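Long-range contacts in polymeric Immunoglobulin Receptor (Oncorhynchus mykiss, PDB 5F1S), which probably binds polymeric immunoglobulins through an ectodomain of immunoglobulin domains and acts in mucosal immunity as the source of secretory component: residues Cys20-Gln25 against Gln71-Thr76; Ser28-Trp33 against Leu45-Ala50; Asn118-Gly123 against Tyr206-Pro211; Gly123-Ser128 against Leu186-Thr191. All blocks are in the same frame, centred on the assembly; numbering follows the deposited sequence.

From the N terminus, the end of strand 16-22, in residues 20-25, pairs with residues 71-76 in interaction 1 and closes the widest loop of the first immunoglobulin domain described here. Interaction 2 is nested inside that loop: it closes the hairpin of strands 31-35 and 43-47 in the facing sheet. The two touch where F73 packs on K31 and V75 on W33. The second domain follows in series. Interaction 3 joins its edge strand 120-124 to the C-terminal strand 201-210. Interaction 4 is nested within it and shares G123, tying the next turn to the loop before strand 192-198. The centres of interactions 1 and 3 lie about 40 Å apart.

Interaction 1: residues Cys20-Gln25 against Gln71-Thr76; sequences CHYGPQ and QVFTVT
C20 and F73 face each other where strand 16-22 runs antiparallel to strand 72-77. Backbone bonds set the pairing. C20 N donates to F73 O at 2.8 Å, and F73 N returns a bond to C20 O. Farther along, Y22 N donates to Q71 O. A water also donates to Q71 O, so two donors grip this oxygen. H21 and V72 form the non-hydrogen-bonded pair in between. On their other side Q71 and V72 form a G1 beta bulge against strand 62-67.

Ring contacts join the side chains. C20 CB lies over the centre of the F73 ring, 3.4 Å from F73 CZ. C20 SG meets this ring obliquely, 3.5 Å from F73 CE2. F73 CG stands between its backbone N and carbonyl carbon (chi1 62°), and this brings the ring under C20. Y22 comes to the edge of the F73 ring, with Y22 CD2 3.7 Å from F73 CD1. On the other side of the sheet, V72 CG2 makes a CH-pi contact over the centre of the H21 imidazole.

The Y22 ring has one face on Q71 C, and P24 CB is 3.9 Å from Q71 NE2.

C20 SG forms the disulfide to C90 of strand 86-92, the bridge between the two sheets of an immunoglobulin domain. Y22 OH bonds to D66 of strand 62-67, and F73 packs on that strand and on K31 of strand 31-35.

Interaction 2: residues Ser28-Trp33 against Leu45-Ala50; sequences SYVKYW and LVRSDA
R47 and V30 meet at the end of the hairpin made by strands 31-35 and 43-47. R47 CB lies 3.8 Å from K31 O. R47 CG comes within 4.1 Å of Y32 CB, its partner in a non-hydrogen-bonded pair. The chain then bends at chi3 (52°), and this brings the guanidinium beside D49. R47 NE donates to D49 OD2 at 2.9 Å. R47 NH2 donates to D49 OD1 at 3.0 Å. This is a side-on salt bridge, one nitrogen to each oxygen, both met on their syn sides. V30 CG1 rests over one face of the guanidinium, 3.6 Å from R47 NH2. R47 NH1 makes a second salt bridge, to E93. A leucine here would probably leave both D49 and E93 without their positive partner and free the D49 carboxylate to turn.

S48 follows in a type I turn from R47 to A50. Its OG accepts a nearly straight bond from K31 N at 2.9 Å, and its own N donates to K31 O. Two further backbone bonds, W33 N to V46 O and L45 N to W33 O, continue the antiparallel pairing. W33 CB packs on V46 CG1 at 3.8 Å.

Strand 43-47 is the edge of its sheet, and strand 31-35 lies between it and strand 86-92. W33 and V46 face the other sheet, touching V62 of strand 62-67. K31 NZ, bonded to Y29 O, also reaches D66 there in a salt bridge.

Interaction 3: residues Asn118-Gly123 against Tyr206-Pro211; sequences NSMVSG and YILVTP
Y206 N donates to S119 O at 2.8 Å in an almost perfectly straight bond (179°). It starts a run of backbone bonds between two parallel strands. V121 N bonds to Y206 O, L208 N to V121 O, G123 N to L208 O, and T210 N to G123 O at 2.9 Å. T210 OG1 lies beside the same oxygen, but its bond would be weak and is not settled.

This parallel pairing of an N-terminal edge strand with the last strand is a mark of V-type immunoglobulin domains, whose other strand neighbours are mostly antiparallel. Strand 201-210 has strand 192-198 on its other side, where the Y206 ring meets W193 edge-to-face.

M120, Y206, S122 and L208 share the outer face. The M120 chain bends at chi2 (94°) and runs alongside Y206. M120 SD lies obliquely to the ring, 3.8 Å from Y206 CD1, in a Met-aromatic contact. M120 CE goes on to L208 CD2 at 3.6 Å. S122 CB sits 4.0 Å from L208 CB. On the inner face, V121 CB meets I207 CD1 at 3.8 Å, and both residues pack on strand 129-135 through V129 and V131.

Interaction 4: residues Gly123-Ser128 against Leu186-Thr191; sequences GEEGTS and LARRDT
E125 sets CG opposite its backbone N (chi1 177°) and runs on extended, while R188 bends at chi3 (-74°), and the two charged groups meet. The contact joins a type II turn, E124 to T127, to the short 3-10 segment 188-190. In the immunoglobulin fold this segment lies in the loop before strand 192-198. Y194 of strand 192-198 bonds through its OH to D190 O in this loop, a tyrosine corner.

R188 grips the carboxylate side-on in a salt bridge. R188 NE donates to E125 OE1 at 3.0 Å and R188 NH2 to E125 OE2 at 2.8 Å. Both oxygens are met from above the carboxylate plane, which is turned 64° from the guanidinium plane. R188 N adds a bond to E125 OE1 at 2.9 Å, on the anti lone pair. OE1 therefore has two donors, one from the side chain and one from the backbone. With an alanine here, R188 NE, NH2 and backbone N would probably lose their acceptors, and the guanidinium its negative mate, leaving it freer to turn.

Two backbone bonds fix L186 against the turn. G126 N donates to L186 O at 2.8 Å, and L186 N donates to T127 O. G126 has backbone angles that leave little room for a side chain beside the carbonyl of E125. L186 CD1 reaches G123 O at 3.9 Å, and L186 CG is 3.4 Å from T127 O. A187 N bonds to D190 OD2, which ties the loop to itself. Inside the turn, E124 O accepts from T127 N and, in the carbonyl plane at 2.7 Å, from T127 OG1.

Interaction 1: residues Cys20-Gln25 against Gln71-Thr76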
loop_
_atom_site.group_PDB
_atom_site.type_symbol
_atom_site.label_atom_id
_atom_site.label_comp_id
_atom_site.label_asym_id
_atom_site.label_seq_id
_atom_site.Cartn_x
_atom_site.Cartn_y
_atom_site.Cartn_z
ATOM N N CYS A 20 0.946 3.549 -17.439
ATOM C CA CYS A 20 0.233 4.442 -18.332
ATOM C C CYS A 20 0.231 3.769 -19.690
ATOM O O CYS A 20 1.227 3.867 -20.429
ATOM C CB CYS A 20 0.916 5.805 -18.410
ATOM S SG CYS A 20 0.956 6.772 -16.845
ATOM N N HIS A 21 -0.872 3.108 -20.018
ATOM C CA HIS A 21 -0.992 2.382 -21.273
ATOM C C HIS A 21 -1.474 3.339 -22.362
ATOM O O HIS A 21 -2.250 4.260 -22.114
ATOM C CB HIS A 21 -1.940 1.179 -21.169
ATOM C CG HIS A 21 -1.346 -0.003 -20.443
ATOM N ND1 HIS A 21 -0.653 -1.018 -21.078
ATOM C CD2 HIS A 21 -1.330 -0.302 -19.133
ATOM C CE1 HIS A 21 -0.250 -1.900 -20.178
ATOM N NE2 HIS A 21 -0.671 -1.494 -18.996
ATOM N N TYR A 22 -0.990 3.127 -23.579
ATOM C CA TYR A 22 -1.347 4.050 -24.645
ATOM C C TYR A 22 -1.516 3.313 -25.961
ATOM O O TYR A 22 -1.012 2.208 -26.161
ATOM C CB TYR A 22 -0.315 5.145 -24.815
ATOM C CG TYR A 22 1.094 4.679 -24.974
ATOM C CD1 TYR A 22 1.612 4.390 -26.228
ATOM C CD2 TYR A 22 1.934 4.532 -23.876
ATOM C CE1 TYR A 22 2.952 4.002 -26.390
ATOM C CE2 TYR A 22 3.286 4.107 -24.027
ATOM C CZ TYR A 22 3.770 3.868 -25.309
ATOM O OH TYR A 22 5.093 3.530 -25.510
ATOM N N GLY A 23 -2.238 3.953 -26.860
ATOM C CA GLY A 23 -2.530 3.346 -28.131
ATOM C C GLY A 23 -1.290 3.293 -29.002
ATOM O O GLY A 23 -0.343 4.069 -28.827
ATOM N N PRO A 24 -1.278 2.384 -29.976
ATOM C CA PRO A 24 -0.055 2.160 -30.755
ATOM C C PRO A 24 0.404 3.375 -31.548
ATOM O O PRO A 24 1.568 3.410 -31.953
ATOM C CB PRO A 24 -0.442 0.988 -31.684
ATOM C CG PRO A 24 -1.850 1.081 -31.799
ATOM C CD PRO A 24 -2.374 1.543 -30.463
ATOM N N GLN A 25 -0.436 4.390 -31.730
ATOM C CA GLN A 25 -0.003 5.609 -32.406
ATOM C C GLN A 25 1.070 6.360 -31.641
ATOM O O GLN A 25 1.786 7.179 -32.221
ATOM C CB GLN A 25 -1.176 6.547 -32.581
ATOM C CG GLN A 25 -2.279 5.963 -33.389
ATOM C CD GLN A 25 -3.416 5.406 -32.530
ATOM O OE1 GLN A 25 -3.237 5.026 -31.355
ATOM N NE2 GLN A 25 -4.609 5.375 -33.121
ATOM N N GLN A 71 3.746 -0.814 -25.216
ATOM C CA GLN A 71 2.736 0.235 -25.338
ATOM C C GLN A 71 2.306 0.728 -23.960
ATOM O O GLN A 71 1.129 0.968 -23.683
ATOM C CB GLN A 71 1.531 -0.248 -26.168
ATOM C CG GLN A 71 1.978 -0.497 -27.646
ATOM C CD GLN A 71 0.948 -1.204 -28.482
ATOM O OE1 GLN A 71 -0.213 -1.281 -28.129
ATOM N NE2 GLN A 71 1.387 -1.747 -29.603
ATOM N N VAL A 72 3.282 0.876 -23.096
ATOM C CA VAL A 72 3.044 1.362 -21.746
ATOM C C VAL A 72 4.286 2.116 -21.307
ATOM O O VAL A 72 5.412 1.706 -21.610
ATOM C CB VAL A 72 2.702 0.205 -20.792
ATOM C CG1 VAL A 72 3.810 -0.870 -20.771
ATOM C CG2 VAL A 72 2.392 0.706 -19.351
ATOM N N PHE A 73 4.086 3.203 -20.595
ATOM C CA PHE A 73 5.167 3.781 -19.809
ATOM C C PHE A 73 4.807 3.674 -18.340
ATOM O O PHE A 73 3.653 3.840 -17.963
ATOM C CB PHE A 73 5.507 5.222 -20.243
ATOM C CG PHE A 73 4.407 6.283 -20.095
ATOM C CD1 PHE A 73 3.490 6.504 -21.125
ATOM C CD2 PHE A 73 4.369 7.125 -18.986
ATOM C CE1 PHE A 73 2.539 7.542 -21.043
ATOM C CE2 PHE A 73 3.417 8.167 -18.890
ATOM C CZ PHE A 73 2.511 8.375 -19.923
ATOM N N THR A 74 5.805 3.344 -17.528
ATOM C CA THR A 74 5.617 3.062 -16.120
ATOM C C THR A 74 6.263 4.186 -15.329
ATOM O O THR A 74 7.428 4.548 -15.577
ATOM C CB THR A 74 6.261 1.718 -15.778
ATOM O OG1 THR A 74 5.715 0.697 -16.615
ATOM C CG2 THR A 74 5.986 1.302 -14.322
ATOM N N VAL A 75 5.499 4.754 -14.389
ATOM C CA VAL A 75 5.980 5.817 -13.537
ATOM C C VAL A 75 6.105 5.263 -12.123
ATOM O O VAL A 75 5.169 4.671 -11.605
ATOM C CB VAL A 75 5.048 7.037 -13.584
ATOM C CG1 VAL A 75 5.568 8.106 -12.644
ATOM C CG2 VAL A 75 4.934 7.597 -15.007
ATOM N N THR A 76 7.284 5.394 -11.524
ATOM C CA THR A 76 7.512 4.924 -10.168
ATOM C C THR A 76 7.724 6.135 -9.270
ATOM O O THR A 76 8.592 6.970 -9.530
ATOM C CB THR A 76 8.731 3.988 -10.117
ATOM O OG1 THR A 76 8.483 2.890 -10.992
ATOM C CG2 THR A 76 8.979 3.476 -8.688
HETATM O O HOH W 1 -1.312 -0.470 -24.335
#

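Interaction 2: residues Ser28-Trp33 against Leu45-Ala50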
loop_
_atom_site.group_PDB
_atom_site.type_symbol
_atom_site.label_atom_id
_atom_site.label_comp_id
_atom_site.label_asym_id
_atom_site.label_seq_id
_atom_site.Cartn_x
_atom_site.Cartn_y
_atom_site.Cartn_z
ATOM N N SER A 28 6.219 6.657 -30.518
ATOM C CA SER A 28 7.416 7.461 -30.767
ATOM C C SER A 28 7.449 8.802 -30.029
ATOM O O SER A 28 8.445 9.538 -30.154
ATOM C CB SER A 28 7.553 7.709 -32.280
ATOM O OG SER A 28 6.557 8.651 -32.663
ATOM N N TYR A 29 6.420 9.164 -29.252
ATOM C CA TYR A 29 6.339 10.492 -28.691
ATOM C C TYR A 29 6.878 10.515 -27.264
ATOM O O TYR A 29 6.881 9.496 -26.581
ATOM C CB TYR A 29 4.888 10.987 -28.674
ATOM C CG TYR A 29 4.343 11.218 -30.067
ATOM C CD1 TYR A 29 3.760 10.180 -30.801
ATOM C CD2 TYR A 29 4.459 12.434 -30.639
ATOM C CE1 TYR A 29 3.264 10.398 -32.103
ATOM C CE2 TYR A 29 3.967 12.667 -31.946
ATOM C CZ TYR A 29 3.362 11.644 -32.636
ATOM O OH TYR A 29 2.887 11.829 -33.909
ATOM N N VAL A 30 7.252 11.700 -26.804
ATOM C CA VAL A 30 7.723 11.851 -25.432
ATOM C C VAL A 30 6.550 11.616 -24.479
ATOM O O VAL A 30 5.419 12.068 -24.731
ATOM C CB VAL A 30 8.341 13.231 -25.227
ATOM C CG1 VAL A 30 8.735 13.464 -23.773
ATOM C CG2 VAL A 30 9.534 13.404 -26.201
ATOM N N LYS A 31 6.813 10.884 -23.407
ATOM C CA LYS A 31 5.814 10.622 -22.371
ATOM C C LYS A 31 6.135 11.469 -21.152
ATOM O O LYS A 31 7.303 11.777 -20.870
ATOM C CB LYS A 31 5.796 9.133 -21.983
ATOM C CG LYS A 31 5.787 8.150 -23.167
ATOM C CD LYS A 31 4.638 8.477 -24.152
ATOM C CE LYS A 31 4.446 7.317 -25.174
ATOM N NZ LYS A 31 5.677 7.070 -26.008
ATOM N N TYR A 32 5.101 11.837 -20.407
ATOM C CA TYR A 32 5.330 12.652 -19.228
ATOM C C TYR A 32 4.327 12.305 -18.133
ATOM O O TYR A 32 3.324 11.627 -18.360
ATOM C CB TYR A 32 5.319 14.159 -19.563
ATOM C CG TYR A 32 4.008 14.731 -20.015
ATOM C CD1 TYR A 32 3.173 15.367 -19.120
ATOM C CD2 TYR A 32 3.615 14.668 -21.350
ATOM C CE1 TYR A 32 1.944 15.926 -19.560
ATOM C CE2 TYR A 32 2.398 15.203 -21.783
ATOM C CZ TYR A 32 1.588 15.840 -20.875
ATOM O OH TYR A 32 0.395 16.375 -21.276
ATOM N N TRP A 33 4.674 12.733 -16.924
ATOM C CA TRP A 33 3.894 12.517 -15.708
ATOM C C TRP A 33 3.717 13.870 -15.043
ATOM O O TRP A 33 4.708 14.553 -14.768
ATOM C CB TRP A 33 4.619 11.544 -14.786
ATOM C CG TRP A 33 3.998 11.218 -13.502
ATOM C CD1 TRP A 33 4.454 11.546 -12.248
ATOM C CD2 TRP A 33 2.823 10.439 -13.310
ATOM N NE1 TRP A 33 3.625 11.030 -11.301
ATOM C CE2 TRP A 33 2.646 10.290 -11.922
ATOM C CE3 TRP A 33 1.931 9.811 -14.180
ATOM C CZ2 TRP A 33 1.573 9.594 -11.379
ATOM C CZ3 TRP A 33 0.886 9.088 -13.646
ATOM C CH2 TRP A 33 0.707 8.992 -12.254
ATOM N N LEU A 45 6.499 16.426 -13.796
ATOM C CA LEU A 45 7.456 15.907 -12.829
ATOM C C LEU A 45 8.570 15.105 -13.467
ATOM O O LEU A 45 9.671 15.057 -12.912
ATOM C CB LEU A 45 6.750 15.012 -11.791
ATOM C CG LEU A 45 5.640 15.690 -10.991
ATOM C CD1 LEU A 45 5.113 14.727 -9.849
ATOM C CD2 LEU A 45 6.106 17.016 -10.373
ATOM N N VAL A 46 8.302 14.428 -14.583
ATOM C CA VAL A 46 9.318 13.620 -15.255
ATOM C C VAL A 46 8.870 13.395 -16.691
ATOM O O VAL A 46 7.673 13.302 -16.987
ATOM C CB VAL A 46 9.610 12.282 -14.523
ATOM C CG1 VAL A 46 8.447 11.342 -14.580
ATOM C CG2 VAL A 46 10.827 11.613 -15.115
ATOM N N ARG A 47 9.852 13.365 -17.591
ATOM C CA ARG A 47 9.652 13.114 -19.013
ATOM C C ARG A 47 10.560 11.975 -19.458
ATOM O O ARG A 47 11.653 11.780 -18.911
ATOM C CB ARG A 47 9.995 14.342 -19.876
ATOM C CG ARG A 47 9.220 15.539 -19.574
ATOM C CD ARG A 47 9.853 16.792 -20.153
ATOM N NE ARG A 47 10.151 16.679 -21.584
ATOM C CZ ARG A 47 9.326 17.054 -22.555
ATOM N NH1 ARG A 47 8.119 17.509 -22.278
ATOM N NH2 ARG A 47 9.679 16.912 -23.825
ATOM N N SER A 48 10.099 11.232 -20.474
ATOM C CA SER A 48 10.834 10.091 -20.979
ATOM C C SER A 48 12.072 10.500 -21.783
ATOM O O SER A 48 12.847 9.611 -22.166
ATOM C CB SER A 48 9.926 9.217 -21.857
ATOM O OG SER A 48 9.514 9.952 -22.992
ATOM N N ASP A 49 12.258 11.787 -22.072
ATOM C CA ASP A 49 13.446 12.218 -22.816
ATOM C C ASP A 49 14.482 12.890 -21.931
ATOM O O ASP A 49 15.391 13.545 -22.447
ATOM C CB ASP A 49 13.091 13.157 -23.966
ATOM C CG ASP A 49 12.501 14.501 -23.509
ATOM O OD1 ASP A 49 12.247 15.373 -24.376
ATOM O OD2 ASP A 49 12.221 14.705 -22.299
ATOM N N ALA A 50 14.354 12.754 -20.627
ATOM C CA ALA A 50 15.249 13.432 -19.709
ATOM C C ALA A 50 16.690 12.994 -19.966
ATOM O O ALA A 50 16.943 11.805 -20.201
ATOM C CB ALA A 50 14.853 13.115 -18.270
#

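Interaction 3: residues Asn118-Gly123 against Tyr206-Pro211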
loop_
_atom_site.group_PDB
_atom_site.type_symbol
_atom_site.label_atom_id
_atom_site.label_comp_id
_atom_site.label_asym_id
_atom_site.label_seq_id
_atom_site.Cartn_x
_atom_site.Cartn_y
_atom_site.Cartn_z
ATOM N N ASN A 118 -4.849 -9.030 4.841
ATOM C CA ASN A 118 -6.148 -9.694 4.819
ATOM C C ASN A 118 -6.831 -9.447 6.154
ATOM O O ASN A 118 -6.344 -9.917 7.186
ATOM C CB ASN A 118 -5.970 -11.196 4.557
ATOM C CG ASN A 118 -7.300 -11.937 4.385
ATOM O OD1 ASN A 118 -8.362 -11.328 4.143
ATOM N ND2 ASN A 118 -7.243 -13.276 4.509
ATOM N N SER A 119 -7.958 -8.739 6.146
ATOM C CA SER A 119 -8.619 -8.420 7.423
ATOM C C SER A 119 -9.548 -9.527 7.926
ATOM O O SER A 119 -10.165 -9.376 8.988
ATOM C CB SER A 119 -9.405 -7.114 7.289
ATOM O OG SER A 119 -10.523 -7.331 6.460
ATOM N N MET A 120 -9.694 -10.619 7.181
ATOM C CA MET A 120 -10.371 -11.827 7.636
ATOM C C MET A 120 -9.401 -12.977 7.452
ATOM O O MET A 120 -9.019 -13.281 6.318
ATOM C CB MET A 120 -11.641 -12.079 6.840
ATOM C CG MET A 120 -12.186 -13.535 6.814
ATOM S SD MET A 120 -13.391 -13.752 8.104
ATOM C CE MET A 120 -13.782 -15.473 7.833
ATOM N N VAL A 121 -9.014 -13.623 8.538
ATOM C CA VAL A 121 -8.073 -14.746 8.493
ATOM C C VAL A 121 -8.769 -15.949 9.125
ATOM O O VAL A 121 -9.298 -15.848 10.235
ATOM C CB VAL A 121 -6.760 -14.396 9.230
ATOM C CG1 VAL A 121 -5.849 -15.573 9.330
ATOM C CG2 VAL A 121 -6.036 -13.241 8.521
ATOM N N SER A 122 -8.777 -17.094 8.431
ATOM C CA SER A 122 -9.405 -18.271 8.997
ATOM C C SER A 122 -8.425 -19.441 9.018
ATOM O O SER A 122 -7.499 -19.533 8.204
ATOM C CB SER A 122 -10.673 -18.685 8.244
ATOM O OG SER A 122 -10.342 -19.017 6.934
ATOM N N GLY A 123 -8.649 -20.326 9.976
ATOM C CA GLY A 123 -7.866 -21.547 10.067
ATOM C C GLY A 123 -8.537 -22.553 10.978
ATOM O O GLY A 123 -9.310 -22.202 11.874
ATOM N N TYR A 206 -10.357 -9.824 11.775
ATOM C CA TYR A 206 -11.216 -10.899 12.253
ATOM C C TYR A 206 -10.529 -12.237 12.081
ATOM O O TYR A 206 -10.008 -12.517 11.005
ATOM C CB TYR A 206 -12.556 -10.917 11.484
ATOM C CG TYR A 206 -13.582 -11.805 12.167
ATOM C CD1 TYR A 206 -13.691 -13.157 11.843
ATOM C CD2 TYR A 206 -14.449 -11.299 13.145
ATOM C CE1 TYR A 206 -14.610 -13.982 12.478
ATOM C CE2 TYR A 206 -15.375 -12.116 13.770
ATOM C CZ TYR A 206 -15.468 -13.464 13.424
ATOM O OH TYR A 206 -16.386 -14.291 14.044
ATOM N N ILE A 207 -10.525 -13.047 13.145
ATOM C CA ILE A 207 -9.992 -14.406 13.103
ATOM C C ILE A 207 -11.175 -15.358 13.208
ATOM O O ILE A 207 -11.947 -15.295 14.174
ATOM C CB ILE A 207 -9.005 -14.673 14.260
ATOM C CG1 ILE A 207 -7.829 -13.671 14.241
ATOM C CG2 ILE A 207 -8.475 -16.124 14.194
ATOM C CD1 ILE A 207 -7.004 -13.746 12.974
ATOM N N LEU A 208 -11.310 -16.253 12.235
ATOM C CA LEU A 208 -12.326 -17.295 12.304
ATOM C C LEU A 208 -11.635 -18.629 12.486
ATOM O O LEU A 208 -10.915 -19.065 11.589
ATOM C CB LEU A 208 -13.160 -17.308 11.034
ATOM C CG LEU A 208 -14.208 -18.418 10.984
ATOM C CD1 LEU A 208 -15.191 -18.263 12.094
ATOM C CD2 LEU A 208 -14.878 -18.370 9.631
ATOM N N VAL A 209 -11.891 -19.296 13.601
ATOM C CA VAL A 209 -11.332 -20.614 13.856
ATOM C C VAL A 209 -12.413 -21.628 13.498
ATOM O O VAL A 209 -13.521 -21.577 14.038
ATOM C CB VAL A 209 -10.903 -20.778 15.322
ATOM C CG1 VAL A 209 -10.224 -22.138 15.555
ATOM C CG2 VAL A 209 -9.916 -19.658 15.722
ATOM N N THR A 210 -12.086 -22.535 12.610
ATOM C CA THR A 210 -13.052 -23.505 12.149
ATOM C C THR A 210 -12.776 -24.845 12.803
ATOM O O THR A 210 -11.742 -25.040 13.446
ATOM C CB THR A 210 -12.992 -23.604 10.635
ATOM O OG1 THR A 210 -11.708 -24.102 10.250
ATOM C CG2 THR A 210 -13.235 -22.212 10.007
ATOM N N PRO A 211 -13.704 -25.794 12.700
ATOM C CA PRO A 211 -13.542 -27.050 13.443
ATOM C C PRO A 211 -12.363 -27.848 12.934
ATOM O O PRO A 211 -12.054 -27.834 11.729
ATOM C CB PRO A 211 -14.866 -27.797 13.178
ATOM C CG PRO A 211 -15.867 -26.712 12.837
ATOM C CD PRO A 211 -15.053 -25.632 12.143
#

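Interaction 4: residues Gly123-Ser128 against Leu186-Thr191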
loop_
_atom_site.group_PDB
_atom_site.type_symbol
_atom_site.label_atom_id
_atom_site.label_comp_id
_atom_site.label_asym_id
_atom_site.label_seq_id
_atom_site.Cartn_x
_atom_site.Cartn_y
_atom_site.Cartn_z
ATOM N N GLY A 123 -8.649 -20.326 9.976
ATOM C CA GLY A 123 -7.866 -21.547 10.067
ATOM C C GLY A 123 -8.537 -22.553 10.978
ATOM O O GLY A 123 -9.310 -22.202 11.874
ATOM N N GLU A 124 -8.207 -23.815 10.750
ATOM C CA GLU A 124 -8.729 -24.888 11.572
ATOM C C GLU A 124 -8.149 -24.812 12.966
ATOM O O GLU A 124 -6.979 -24.464 13.147
ATOM C CB GLU A 124 -8.363 -26.248 10.980
ATOM C CG GLU A 124 -9.078 -26.576 9.722
ATOM C CD GLU A 124 -9.048 -28.060 9.415
ATOM O OE1 GLU A 124 -8.404 -28.840 10.182
ATOM O OE2 GLU A 124 -9.691 -28.418 8.405
ATOM N N GLU A 125 -8.970 -25.152 13.948
ATOM C CA GLU A 125 -8.495 -25.319 15.306
ATOM C C GLU A 125 -7.257 -26.213 15.319
ATOM O O GLU A 125 -7.184 -27.219 14.606
ATOM C CB GLU A 125 -9.587 -25.922 16.161
ATOM C CG GLU A 125 -9.192 -26.198 17.557
ATOM C CD GLU A 125 -10.397 -26.449 18.397
ATOM O OE1 GLU A 125 -10.965 -25.479 18.957
ATOM O OE2 GLU A 125 -10.786 -27.625 18.484
ATOM N N GLY A 126 -6.261 -25.795 16.093
ATOM C CA GLY A 126 -5.013 -26.516 16.207
ATOM C C GLY A 126 -3.958 -26.182 15.176
ATOM O O GLY A 126 -2.836 -26.704 15.271
ATOM N N THR A 127 -4.256 -25.328 14.210
ATOM C CA THR A 127 -3.282 -24.920 13.220
ATOM C C THR A 127 -2.838 -23.483 13.483
ATOM O O THR A 127 -3.332 -22.821 14.398
ATOM C CB THR A 127 -3.859 -25.044 11.813
ATOM O OG1 THR A 127 -4.845 -24.018 11.622
ATOM C CG2 THR A 127 -4.528 -26.430 11.634
ATOM N N SER A 128 -1.861 -23.028 12.686
ATOM C CA SER A 128 -1.270 -21.706 12.857
ATOM C C SER A 128 -1.719 -20.798 11.733
ATOM O O SER A 128 -1.856 -21.237 10.593
ATOM C CB SER A 128 0.265 -21.736 12.842
ATOM O OG SER A 128 0.732 -22.461 13.950
ATOM N N LEU A 186 -4.444 -22.319 17.037
ATOM C CA LEU A 186 -5.758 -21.715 17.227
ATOM C C LEU A 186 -6.653 -22.577 18.103
ATOM O O LEU A 186 -6.703 -23.793 17.956
ATOM C CB LEU A 186 -6.423 -21.506 15.862
ATOM C CG LEU A 186 -5.767 -20.444 14.954
ATOM C CD1 LEU A 186 -6.237 -20.595 13.549
ATOM C CD2 LEU A 186 -6.033 -19.002 15.436
ATOM N N ALA A 187 -7.374 -21.930 19.002
ATOM C CA ALA A 187 -8.453 -22.548 19.751
ATOM C C ALA A 187 -9.749 -21.864 19.347
ATOM O O ALA A 187 -9.753 -20.692 18.958
ATOM C CB ALA A 187 -8.221 -22.419 21.255
ATOM N N ARG A 188 -10.860 -22.598 19.417
ATOM C CA ARG A 188 -12.079 -22.028 18.872
ATOM C C ARG A 188 -12.530 -20.806 19.629
ATOM O O ARG A 188 -13.185 -19.941 19.036
ATOM C CB ARG A 188 -13.190 -23.083 18.796
ATOM C CG ARG A 188 -13.324 -23.543 17.336
ATOM C CD ARG A 188 -14.191 -24.720 17.150
ATOM N NE ARG A 188 -13.551 -25.941 17.607
ATOM C CZ ARG A 188 -14.113 -27.145 17.467
ATOM N NH1 ARG A 188 -15.290 -27.248 16.883
ATOM N NH2 ARG A 188 -13.504 -28.231 17.927
ATOM N N ARG A 189 -12.156 -20.672 20.896
ATOM C CA ARG A 189 -12.470 -19.433 21.598
ATOM C C ARG A 189 -11.708 -18.228 21.039
ATOM O O ARG A 189 -12.080 -17.099 21.355
ATOM C CB ARG A 189 -12.171 -19.561 23.096
ATOM C CG ARG A 189 -10.699 -19.664 23.430
ATOM C CD ARG A 189 -10.417 -19.869 24.939
ATOM N NE ARG A 189 -8.982 -20.087 25.123
ATOM C CZ ARG A 189 -8.368 -21.258 24.955
ATOM N NH1 ARG A 189 -9.067 -22.341 24.629
ATOM N NH2 ARG A 189 -7.051 -21.354 25.117
ATOM N N ASP A 190 -10.663 -18.426 20.245
ATOM C CA ASP A 190 -9.947 -17.281 19.659
ATOM C C ASP A 190 -10.752 -16.564 18.566
ATOM O O ASP A 190 -10.358 -15.462 18.135
ATOM C CB ASP A 190 -8.626 -17.719 19.052
ATOM C CG ASP A 190 -7.680 -18.367 20.077
ATOM O OD1 ASP A 190 -7.844 -18.098 21.275
ATOM O OD2 ASP A 190 -6.781 -19.132 19.667
ATOM N N THR A 191 -11.825 -17.170 18.064
ATOM C CA THR A 191 -12.629 -16.514 17.032
ATOM C C THR A 191 -13.075 -15.127 17.482
ATOM O O THR A 191 -13.518 -14.933 18.620
ATOM C CB THR A 191 -13.850 -17.376 16.676
ATOM O OG1 THR A 191 -13.396 -18.577 16.007
ATOM C CG2 THR A 191 -14.746 -16.632 15.782
#